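Local structure of glucuronoarabinoxylan endo-1,4-beta-xylanase (Clostridium papyrosolvens, 4FMV) at residues 216-219 against 220-224; 192-195 against 196-200; 242-245 against 246-249; 204-207 against 208-211. The protein probably cleaves internal beta-1,4 linkages of xylan as a glycoside hydrolase family 30 enzyme, this chain being the barrel and an attached beta domain of a longer protein. All coordinates share one frame; numbering follows the deposited sequence.

Interaction 1. Residues 216-219 against 220-224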
loop_
_atom_site.group_PDB
_atom_site.type_symbol
_atom_site.label_atom_id
_atom_site.label_comp_id
_atom_site.label_asym_id
_atom_site.label_seq_id
_atom_site.Cartn_x
_atom_site.Cartn_y
_atom_site.Cartn_z
ATOM N N TYR A 216 5.195 -8.061 12.765
ATOM C CA TYR A 216 5.976 -9.166 12.208
ATOM C C TYR A 216 7.369 -9.128 12.816
ATOM O O TYR A 216 8.267 -8.589 12.211
ATOM C CB TYR A 216 6.068 -9.034 10.675
ATOM C CG TYR A 216 6.499 -10.278 9.926
ATOM C CD1 TYR A 216 6.864 -11.454 10.599
ATOM C CD2 TYR A 216 6.559 -10.274 8.545
ATOM C CE1 TYR A 216 7.261 -12.594 9.890
ATOM C CE2 TYR A 216 6.958 -11.405 7.831
ATOM C CZ TYR A 216 7.304 -12.552 8.503
ATOM O OH TYR A 216 7.682 -13.658 7.763
ATOM N N PRO A 217 7.542 -9.671 14.031
ATOM C CA PRO A 217 8.860 -9.604 14.681
ATOM C C PRO A 217 10.024 -10.104 13.819
ATOM O O PRO A 217 11.093 -9.479 13.807
ATOM C CB PRO A 217 8.690 -10.514 15.895
ATOM C CG PRO A 217 7.237 -10.364 16.239
ATOM C CD PRO A 217 6.520 -10.253 14.919
ATOM N N LEU A 218 9.859 -11.221 13.124
ATOM C CA LEU A 218 10.989 -11.740 12.347
ATOM C C LEU A 218 11.414 -10.748 11.252
ATOM O O LEU A 218 12.605 -10.502 11.037
ATOM C CB LEU A 218 10.654 -13.090 11.719
ATOM C CG LEU A 218 11.811 -13.705 10.940
ATOM C CD1 LEU A 218 13.042 -13.848 11.834
ATOM C CD2 LEU A 218 11.415 -15.056 10.356
ATOM N N TYR A 219 10.444 -10.156 10.572
ATOM C CA TYR A 219 10.787 -9.140 9.580
ATOM C C TYR A 219 11.534 -7.986 10.231
ATOM O O TYR A 219 12.554 -7.537 9.709
ATOM C CB TYR A 219 9.557 -8.588 8.850
ATOM C CG TYR A 219 9.908 -7.320 8.093
ATOM C CD1 TYR A 219 10.526 -7.386 6.844
ATOM C CD2 TYR A 219 9.656 -6.065 8.639
ATOM C CE1 TYR A 219 10.869 -6.236 6.154
ATOM C CE2 TYR A 219 9.992 -4.895 7.954
ATOM C CZ TYR A 219 10.604 -4.998 6.722
ATOM O OH TYR A 219 10.957 -3.867 6.044
ATOM N N GLN A 220 11.028 -7.487 11.361
ATOM C CA GLN A 220 11.704 -6.377 12.041
ATOM C C GLN A 220 13.157 -6.707 12.343
ATOM O O GLN A 220 14.041 -5.877 12.162
ATOM C CB GLN A 220 10.977 -5.966 13.335
ATOM C CG GLN A 220 9.611 -5.338 13.072
ATOM C CD GLN A 220 9.691 -4.119 12.151
ATOM O OE1 GLN A 220 10.676 -3.360 12.170
ATOM N NE2 GLN A 220 8.651 -3.918 11.356
ATOM N N GLN A 221 13.422 -7.921 12.797
ATOM C CA GLN A 221 14.797 -8.258 13.126
ATOM C C GLN A 221 15.646 -8.391 11.850
ATOM O O GLN A 221 16.852 -8.182 11.875
ATOM C CB GLN A 221 14.851 -9.496 14.022
ATOM C CG GLN A 221 15.085 -10.805 13.313
ATOM C CD GLN A 221 15.504 -11.908 14.288
ATOM O OE1 GLN A 221 15.542 -11.689 15.505
ATOM N NE2 GLN A 221 15.820 -13.093 13.760
ATOM N N LYS A 222 14.987 -8.732 10.744
ATOM C CA LYS A 222 15.592 -8.889 9.412
ATOM C C LYS A 222 15.455 -7.665 8.485
ATOM O O LYS A 222 15.689 -7.776 7.285
ATOM C CB LYS A 222 15.089 -10.161 8.690
ATOM C CG LYS A 222 15.203 -11.487 9.473
ATOM C CD LYS A 222 16.626 -11.977 9.652
ATOM C CE LYS A 222 16.630 -13.437 10.118
ATOM N NZ LYS A 222 18.006 -14.004 10.380
ATOM N N SER A 223 14.960 -6.549 9.006
ATOM C CA SER A 223 14.491 -5.446 8.165
ATOM C C SER A 223 15.539 -4.465 7.625
ATOM O O SER A 223 15.177 -3.504 6.945
ATOM C CB SER A 223 13.445 -4.630 8.922
ATOM O OG SER A 223 14.028 -4.020 10.070
ATOM N N ALA A 224 16.814 -4.658 7.938
ATOM C CA ALA A 224 17.820 -3.706 7.459
ATOM C C ALA A 224 17.867 -3.670 5.921
ATOM O O ALA A 224 18.145 -4.687 5.269
ATOM C CB ALA A 224 19.191 -4.064 8.020
HETATM O O HOH W 1 6.136 -5.276 11.947
#

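Interaction 2. Residues 192-195 against 196-200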
loop_
_atom_site.group_PDB
_atom_site.type_symbol
_atom_site.label_atom_id
_atom_site.label_comp_id
_atom_site.label_asym_id
_atom_site.label_seq_id
_atom_site.Cartn_x
_atom_site.Cartn_y
_atom_site.Cartn_z
ATOM N N ASP A 192 16.551 -17.113 5.073
ATOM C CA ASP A 192 17.601 -17.528 4.162
ATOM C C ASP A 192 18.347 -16.286 3.753
ATOM O O ASP A 192 17.745 -15.334 3.254
ATOM C CB ASP A 192 17.038 -18.249 2.937
ATOM C CG ASP A 192 18.136 -18.732 1.985
ATOM O OD1 ASP A 192 18.636 -19.852 2.176
ATOM O OD2 ASP A 192 18.506 -17.987 1.050
ATOM N N ALA A 193 19.654 -16.300 3.961
ATOM C CA ALA A 193 20.491 -15.138 3.673
ATOM C C ALA A 193 20.451 -14.699 2.201
ATOM O O ALA A 193 20.400 -13.499 1.899
ATOM C CB ALA A 193 21.945 -15.396 4.141
ATOM N N THR A 194 20.478 -15.666 1.292
ATOM C CA THR A 194 20.423 -15.378 -0.139
ATOM C C THR A 194 19.059 -14.841 -0.560
ATOM O O THR A 194 18.962 -13.813 -1.235
ATOM C CB THR A 194 20.779 -16.633 -0.993
ATOM O OG1 THR A 194 22.079 -17.112 -0.632
ATOM C CG2 THR A 194 20.786 -16.293 -2.460
ATOM N N ALA A 195 17.996 -15.537 -0.181
ATOM C CA ALA A 195 16.642 -15.068 -0.479
ATOM C C ALA A 195 16.409 -13.661 0.079
ATOM O O ALA A 195 15.859 -12.791 -0.600
ATOM C CB ALA A 195 15.615 -16.037 0.083
ATOM N N LEU A 196 16.824 -13.445 1.323
ATOM C CA LEU A 196 16.654 -12.153 1.966
ATOM C C LEU A 196 17.364 -11.051 1.165
ATOM O O LEU A 196 16.828 -9.957 0.998
ATOM C CB LEU A 196 17.176 -12.207 3.402
ATOM C CG LEU A 196 17.109 -10.915 4.235
ATOM C CD1 LEU A 196 15.690 -10.338 4.301
ATOM C CD2 LEU A 196 17.665 -11.182 5.631
ATOM N N ASP A 197 18.562 -11.354 0.673
ATOM C CA ASP A 197 19.332 -10.429 -0.159
ATOM C C ASP A 197 18.575 -10.073 -1.426
ATOM O O ASP A 197 18.663 -8.938 -1.933
ATOM C CB ASP A 197 20.670 -11.046 -0.563
ATOM C CG ASP A 197 21.788 -10.654 0.365
ATOM O OD1 ASP A 197 21.618 -9.662 1.102
ATOM O OD2 ASP A 197 22.838 -11.333 0.358
ATOM N N ASN A 198 17.862 -11.062 -1.959
ATOM C CA ASN A 198 17.139 -10.886 -3.209
ATOM C C ASN A 198 15.751 -10.262 -3.036
ATOM O O ASN A 198 15.088 -9.978 -4.021
ATOM C CB ASN A 198 17.058 -12.210 -3.986
ATOM C CG ASN A 198 18.398 -12.627 -4.545
ATOM O OD1 ASN A 198 19.313 -11.802 -4.664
ATOM N ND2 ASN A 198 18.533 -13.911 -4.881
ATOM N N MET A 199 15.331 -10.057 -1.783
ATOM C CA MET A 199 14.072 -9.383 -1.458
ATOM C C MET A 199 14.294 -7.945 -1.034
ATOM O O MET A 199 15.040 -7.686 -0.097
ATOM C CB MET A 199 13.348 -10.085 -0.317
ATOM C CG MET A 199 11.995 -9.464 -0.022
ATOM S SD MET A 199 11.345 -9.907 1.603
ATOM C CE MET A 199 12.233 -8.711 2.608
ATOM N N ASP A 200 13.758 -7.011 -1.807
ATOM C CA ASP A 200 13.661 -5.608 -1.414
ATOM C C ASP A 200 12.447 -5.138 -0.619
ATOM O O ASP A 200 12.578 -4.331 0.305
ATOM C CB ASP A 200 13.947 -4.736 -2.625
ATOM C CG ASP A 200 15.224 -5.166 -3.305
ATOM O OD1 ASP A 200 16.303 -4.815 -2.784
ATOM O OD2 ASP A 200 15.142 -5.896 -4.317
#

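Interaction 3. Residues 242-245 against 246-249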
loop_
_atom_site.group_PDB
_atom_site.type_symbol
_atom_site.label_atom_id
_atom_site.label_comp_id
_atom_site.label_asym_id
_atom_site.label_seq_id
_atom_site.Cartn_x
_atom_site.Cartn_y
_atom_site.Cartn_z
ATOM N N ASN A 242 -17.818 0.963 7.167
ATOM C CA ASN A 242 -16.641 0.708 6.327
ATOM C C ASN A 242 -15.668 1.875 6.224
ATOM O O ASN A 242 -14.476 1.663 6.101
ATOM C CB ASN A 242 -17.040 0.225 4.936
ATOM C CG ASN A 242 -17.396 -1.249 4.930
ATOM O OD1 ASN A 242 -16.721 -2.054 5.576
ATOM N ND2 ASN A 242 -18.467 -1.609 4.228
ATOM N N ILE A 243 -16.186 3.100 6.258
ATOM C CA ILE A 243 -15.344 4.275 6.390
ATOM C C ILE A 243 -14.485 4.141 7.662
ATOM O O ILE A 243 -13.282 4.385 7.633
ATOM C CB ILE A 243 -16.195 5.585 6.428
ATOM C CG1 ILE A 243 -16.968 5.755 5.112
ATOM C CG2 ILE A 243 -15.312 6.796 6.626
ATOM C CD1 ILE A 243 -16.125 5.518 3.882
ATOM N N MET A 244 -15.108 3.760 8.780
ATOM C CA MET A 244 -14.375 3.574 10.040
ATOM C C MET A 244 -13.470 2.336 10.025
ATOM O O MET A 244 -12.341 2.372 10.522
ATOM C CB MET A 244 -15.345 3.481 11.212
ATOM C CG MET A 244 -16.122 4.773 11.468
ATOM S SD MET A 244 -14.991 6.094 11.930
ATOM C CE MET A 244 -14.797 7.003 10.393
ATOM N N ASN A 245 -13.968 1.238 9.466
ATOM C CA ASN A 245 -13.154 0.038 9.340
ATOM C C ASN A 245 -11.887 0.329 8.575
ATOM O O ASN A 245 -10.825 -0.162 8.935
ATOM C CB ASN A 245 -13.909 -1.065 8.612
ATOM C CG ASN A 245 -14.955 -1.707 9.476
ATOM O OD1 ASN A 245 -14.846 -1.706 10.703
ATOM N ND2 ASN A 245 -15.982 -2.265 8.844
ATOM N N MET A 246 -12.020 1.110 7.503
ATOM C CA MET A 246 -10.885 1.421 6.625
ATOM C C MET A 246 -9.939 2.423 7.280
ATOM O O MET A 246 -8.734 2.228 7.243
ATOM C CB MET A 246 -11.348 1.925 5.251
ATOM C CG MET A 246 -10.224 2.388 4.331
ATOM S SD MET A 246 -10.834 2.993 2.732
ATOM C CE MET A 246 -9.298 3.588 2.012
ATOM N N SER A 247 -10.493 3.470 7.893
ATOM C CA SER A 247 -9.689 4.451 8.646
ATOM C C SER A 247 -8.841 3.712 9.665
ATOM O O SER A 247 -7.624 3.881 9.716
ATOM C CB SER A 247 -10.591 5.451 9.383
ATOM O OG SER A 247 -11.274 6.331 8.481
ATOM N N LYS A 248 -9.499 2.892 10.486
ATOM C CA LYS A 248 -8.822 2.191 11.571
ATOM C C LYS A 248 -7.740 1.216 11.081
ATOM O O LYS A 248 -6.672 1.137 11.661
ATOM C CB LYS A 248 -9.833 1.480 12.460
ATOM C CG LYS A 248 -9.196 0.428 13.397
ATOM C CD LYS A 248 -9.010 0.907 14.809
ATOM C CE LYS A 248 -9.112 -0.272 15.801
ATOM N NZ LYS A 248 -8.214 -1.443 15.501
ATOM N N GLU A 249 -8.012 0.459 10.026
ATOM C CA GLU A 249 -7.003 -0.464 9.505
ATOM C C GLU A 249 -5.734 0.228 8.987
ATOM O O GLU A 249 -4.609 -0.260 9.188
ATOM C CB GLU A 249 -7.587 -1.337 8.402
ATOM C CG GLU A 249 -6.594 -2.374 7.900
ATOM C CD GLU A 249 -7.261 -3.352 6.973
ATOM O OE1 GLU A 249 -8.046 -4.195 7.447
ATOM O OE2 GLU A 249 -7.018 -3.262 5.771
#

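Interaction 4. Residues 204-207 against 208-211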
loop_
_atom_site.group_PDB
_atom_site.type_symbol
_atom_site.label_atom_id
_atom_site.label_comp_id
_atom_site.label_asym_id
_atom_site.label_seq_id
_atom_site.Cartn_x
_atom_site.Cartn_y
_atom_site.Cartn_z
ATOM N N CYS A 204 2.382 -7.722 1.475
ATOM C CA CYS A 204 1.365 -8.560 2.091
ATOM C C CYS A 204 -0.016 -7.967 1.833
ATOM O O CYS A 204 -0.146 -6.761 1.603
ATOM C CB CYS A 204 1.591 -8.640 3.601
ATOM S SG CYS A 204 1.389 -7.057 4.473
ATOM N N HIS A 205 -1.044 -8.811 1.890
ATOM C CA HIS A 205 -2.422 -8.336 1.829
ATOM C C HIS A 205 -3.119 -8.604 3.159
ATOM O O HIS A 205 -2.709 -9.465 3.935
ATOM C CB HIS A 205 -3.201 -9.013 0.693
ATOM C CG HIS A 205 -2.591 -8.811 -0.658
ATOM N ND1 HIS A 205 -3.083 -9.422 -1.794
ATOM C CD2 HIS A 205 -1.527 -8.079 -1.056
ATOM C CE1 HIS A 205 -2.356 -9.057 -2.832
ATOM N NE2 HIS A 205 -1.397 -8.245 -2.410
ATOM N N PHE A 206 -4.142 -7.793 3.395
ATOM C CA PHE A 206 -4.989 -7.720 4.598
ATOM C C PHE A 206 -6.323 -8.491 4.641
ATOM O O PHE A 206 -7.259 -8.044 5.325
ATOM C CB PHE A 206 -5.095 -6.319 5.210
ATOM C CG PHE A 206 -3.881 -5.898 6.013
ATOM C CD1 PHE A 206 -2.753 -6.722 6.113
ATOM C CD2 PHE A 206 -3.881 -4.671 6.689
ATOM C CE1 PHE A 206 -1.632 -6.328 6.863
ATOM C CE2 PHE A 206 -2.763 -4.262 7.449
ATOM C CZ PHE A 206 -1.638 -5.095 7.533
ATOM N N TYR A 207 -6.535 -9.489 3.792
ATOM C CA TYR A 207 -7.869 -10.028 3.791
ATOM C C TYR A 207 -7.941 -11.071 4.896
ATOM O O TYR A 207 -7.573 -12.232 4.719
ATOM C CB TYR A 207 -8.078 -10.731 2.441
ATOM C CG TYR A 207 -8.073 -9.752 1.284
ATOM C CD1 TYR A 207 -9.106 -8.828 1.141
ATOM C CD2 TYR A 207 -7.042 -9.733 0.366
ATOM C CE1 TYR A 207 -9.112 -7.921 0.114
ATOM C CE2 TYR A 207 -7.039 -8.807 -0.668
ATOM C CZ TYR A 207 -8.074 -7.915 -0.788
ATOM O OH TYR A 207 -8.091 -7.001 -1.815
ATOM N N GLY A 208 -8.583 -10.660 5.995
ATOM C CA GLY A 208 -8.709 -11.463 7.201
ATOM C C GLY A 208 -7.579 -11.389 8.228
ATOM O O GLY A 208 -7.559 -12.174 9.178
ATOM N N THR A 209 -6.646 -10.454 8.069
ATOM C CA THR A 209 -5.515 -10.327 9.005
ATOM C C THR A 209 -5.937 -9.607 10.280
ATOM O O THR A 209 -6.364 -8.455 10.215
ATOM C CB THR A 209 -4.365 -9.496 8.362
ATOM O OG1 THR A 209 -4.037 -10.036 7.078
ATOM C CG2 THR A 209 -3.105 -9.485 9.261
ATOM N N SER A 210 -5.795 -10.257 11.440
ATOM C CA SER A 210 -6.129 -9.607 12.702
ATOM C C SER A 210 -5.053 -8.580 13.051
ATOM O O SER A 210 -3.919 -8.670 12.571
ATOM C CB SER A 210 -6.292 -10.632 13.834
ATOM O OG SER A 210 -5.098 -11.367 14.024
ATOM N N VAL A 211 -5.409 -7.601 13.877
ATOM C CA VAL A 211 -4.472 -6.542 14.257
ATOM C C VAL A 211 -3.136 -7.086 14.813
ATOM O O VAL A 211 -2.059 -6.643 14.394
ATOM C CB VAL A 211 -5.138 -5.551 15.223
ATOM C CG1 VAL A 211 -4.189 -4.412 15.589
ATOM C CG2 VAL A 211 -6.417 -5.006 14.569
HETATM O O HOH W 2 -7.303 -7.149 8.299
#

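Interaction 1. Residues 216-219 against 220-224
Tyr216 and Gln220 are joined by the first backbone bond of a short helix, 217-221, which connects strands 201-205 and 227-232 of the (beta/alpha)8 barrel. Tyr216 stands at the N-cap. Its O receives Gln220 N at 3.1 Å, and the same i to i+4 step is repeated from Gln221 N to Pro217 O at 3.0 Å. In the last bond of the series, Lys222 N to Leu218 O, the N-H...O angle drops to 140° as the chain leaves helical geometry at Lys222.

The side chains illustrate how even one and a half turns can be dressed on several sides. The ring of Tyr219 receives Ser223 over one face: CB of Ser223 sits 3.8 Å from the ring centroid in a CH-pi contact, displaced toward the rim. At the ring edge comes Gln220, whose chain bends at chi2 so that NE2 lies 3.6 Å from CD2 of Tyr219, with the amide nearly perpendicular to the ring. That NE2 also donates to a water which accepts from Tyr216 N as well, bridging the N-cap residue to Gln220. Leu218 offers only its CD1 branch, 3.5 Å from Gln221 NE2 and also against the aliphatic part of Lys222. The phenol of Tyr216 leads away, to where its OH is hydrogen-bonded to Asp187 and Ser186 of helix 183-190. Just past the helix, Ser223 OG turns back to donate to Gln220 O at 2.8 Å.

Interaction 2. Residues 192-195 against 196-200
Thr194 and Asn198, one helical turn apart, are brought side by side by their first torsions: CG2 of Thr194 is anti to its own N, while Asn198 holds CG beside its N (chi1 -70°), and the two side chains point the same way. They belong to the short helix 193-198, which precedes strand 201-205 of the (beta/alpha)8 barrel. The touch is light, CG2 of Thr194 lying 4.1 Å from Asn198 ND2; that amide nitrogen donates to Met162 O of helix 155-164.

The start of the helix is a clear example of N-capping. Asp192 OD2 accepts from Ala195 N at 2.8 Å, in an almost straight bond (173°) that uses the anti lone pair of the oxygen. The other carboxylate oxygen forms a salt bridge with Lys163, so both ends of the group are held. Asp192 O meanwhile takes Leu196 N at 2.9 Å, and the CB of Leu196 rests against the same carbonyl.

At the far end Lys226 NZ donates to Leu196 O and Met199 O, a positive charge at the carbonyl end of the helix. Asn198 N divides itself between two carbonyls, Thr194 O at 3.0 Å and, weakly, Ala195 O.

Interaction 3. Residues 242-245 against 246-249
The flat carbonyl group of Ile243 is approached from both of its faces by the same residue, Ser247, whose N comes in on one side of the plane and whose OG comes in on the other. Each bond to Ile243 O is 2.9 Å long. This is the familiar way in which a serine inside an alpha-helix satisfies its hydroxyl, here in helix 240-255 of the (beta/alpha)8 barrel, between strands 227-232 and 261-266. It depends on OG lying beside the backbone N (chi1 -69°), which swings the hydroxyl back toward the preceding turn, so that one carbonyl oxygen of a buried residue is gripped twice.

The amides of Asn242 and Asn245 form a second, looser link along the same helix: Asn245 ND2 donates weakly to Asn242 OD1 at 3.4 Å, while ND2 of Asn242 is engaged by Asp237. Backbone bonds continue past them, Lys248 N meeting Met244 O at 2.9 Å and Glu249 N meeting Asn245 O at 3.1 Å.

Around the helix, Ile243, Met246 and Ser247 touch Val286 of helix 282-291; Glu249 makes a salt bridge with Lys233 and a hydrogen bond with Tyr262 OH, while Lys248 forms a salt bridge with Asp252 and a cation-pi contact with Tyr312. The chain of Met244 is bent at both chi2 and chi3, and its CE comes to 4.1 Å from Ser247 OG.

Interaction 4. Residues 204-207 against 208-211
Phe206 and Thr209 are the ends of a type II beta turn, their CA atoms 5.1 Å apart, with Tyr207 and Gly208 at its corners and Gly208 at a positive phi of 86°, a conformation that calls for glycine. The Phe206 side chain runs obliquely across that of Thr209: CD1 lies 3.7 Å from Thr209 OG1 and 3.9 Å from its CB. The Thr209 hydroxyl, placed beside its own backbone N (chi1 -52°), also comes within 3.5 Å of Phe206 CA, and it bonds weakly to Gln180 O.

This turn follows strand 201-205 at its C-terminal end, the end of a (beta/alpha)8 barrel at which enzymes of this fold carry their active sites. The polar ends of the neighbouring side chains go toward that region: His205 binds Glu143 through ND1 and Glu177 through NE2, a pair of bonds that fixes the imidazole's rotation, and Tyr207 OH reaches Glu232. The backbone is fastened too, since Lys233 NZ donates to Phe206 O and Gln180 NE2 to Tyr207 O. The Phe206 ring also packs against Met230 and, from helix 240-255, Glu249 and Ser253.

How the interactions relate
Read from the N terminus, the order is interaction 2, 4, 1 and 3, all local and in series, with no crossing or nesting. Interaction 2 shapes the short helix 193-198 that leads into strand 201-205; interaction 4 turns the chain at the strand's far end. The following loop enters helix 217-221, interaction 1, and strand 227-232 then brings the chain to helix 240-255, interaction 3. Two pairs meet in space: Lys222 O packs on Leu196 CD1, joining interactions 1 and 2, and Phe206 and Val211 rest on Glu249 and Lys248, joining interactions 4 and 3. Interactions 2 and 3 lie on opposite sides of the chain's centre, their own centres about 34 Å apart.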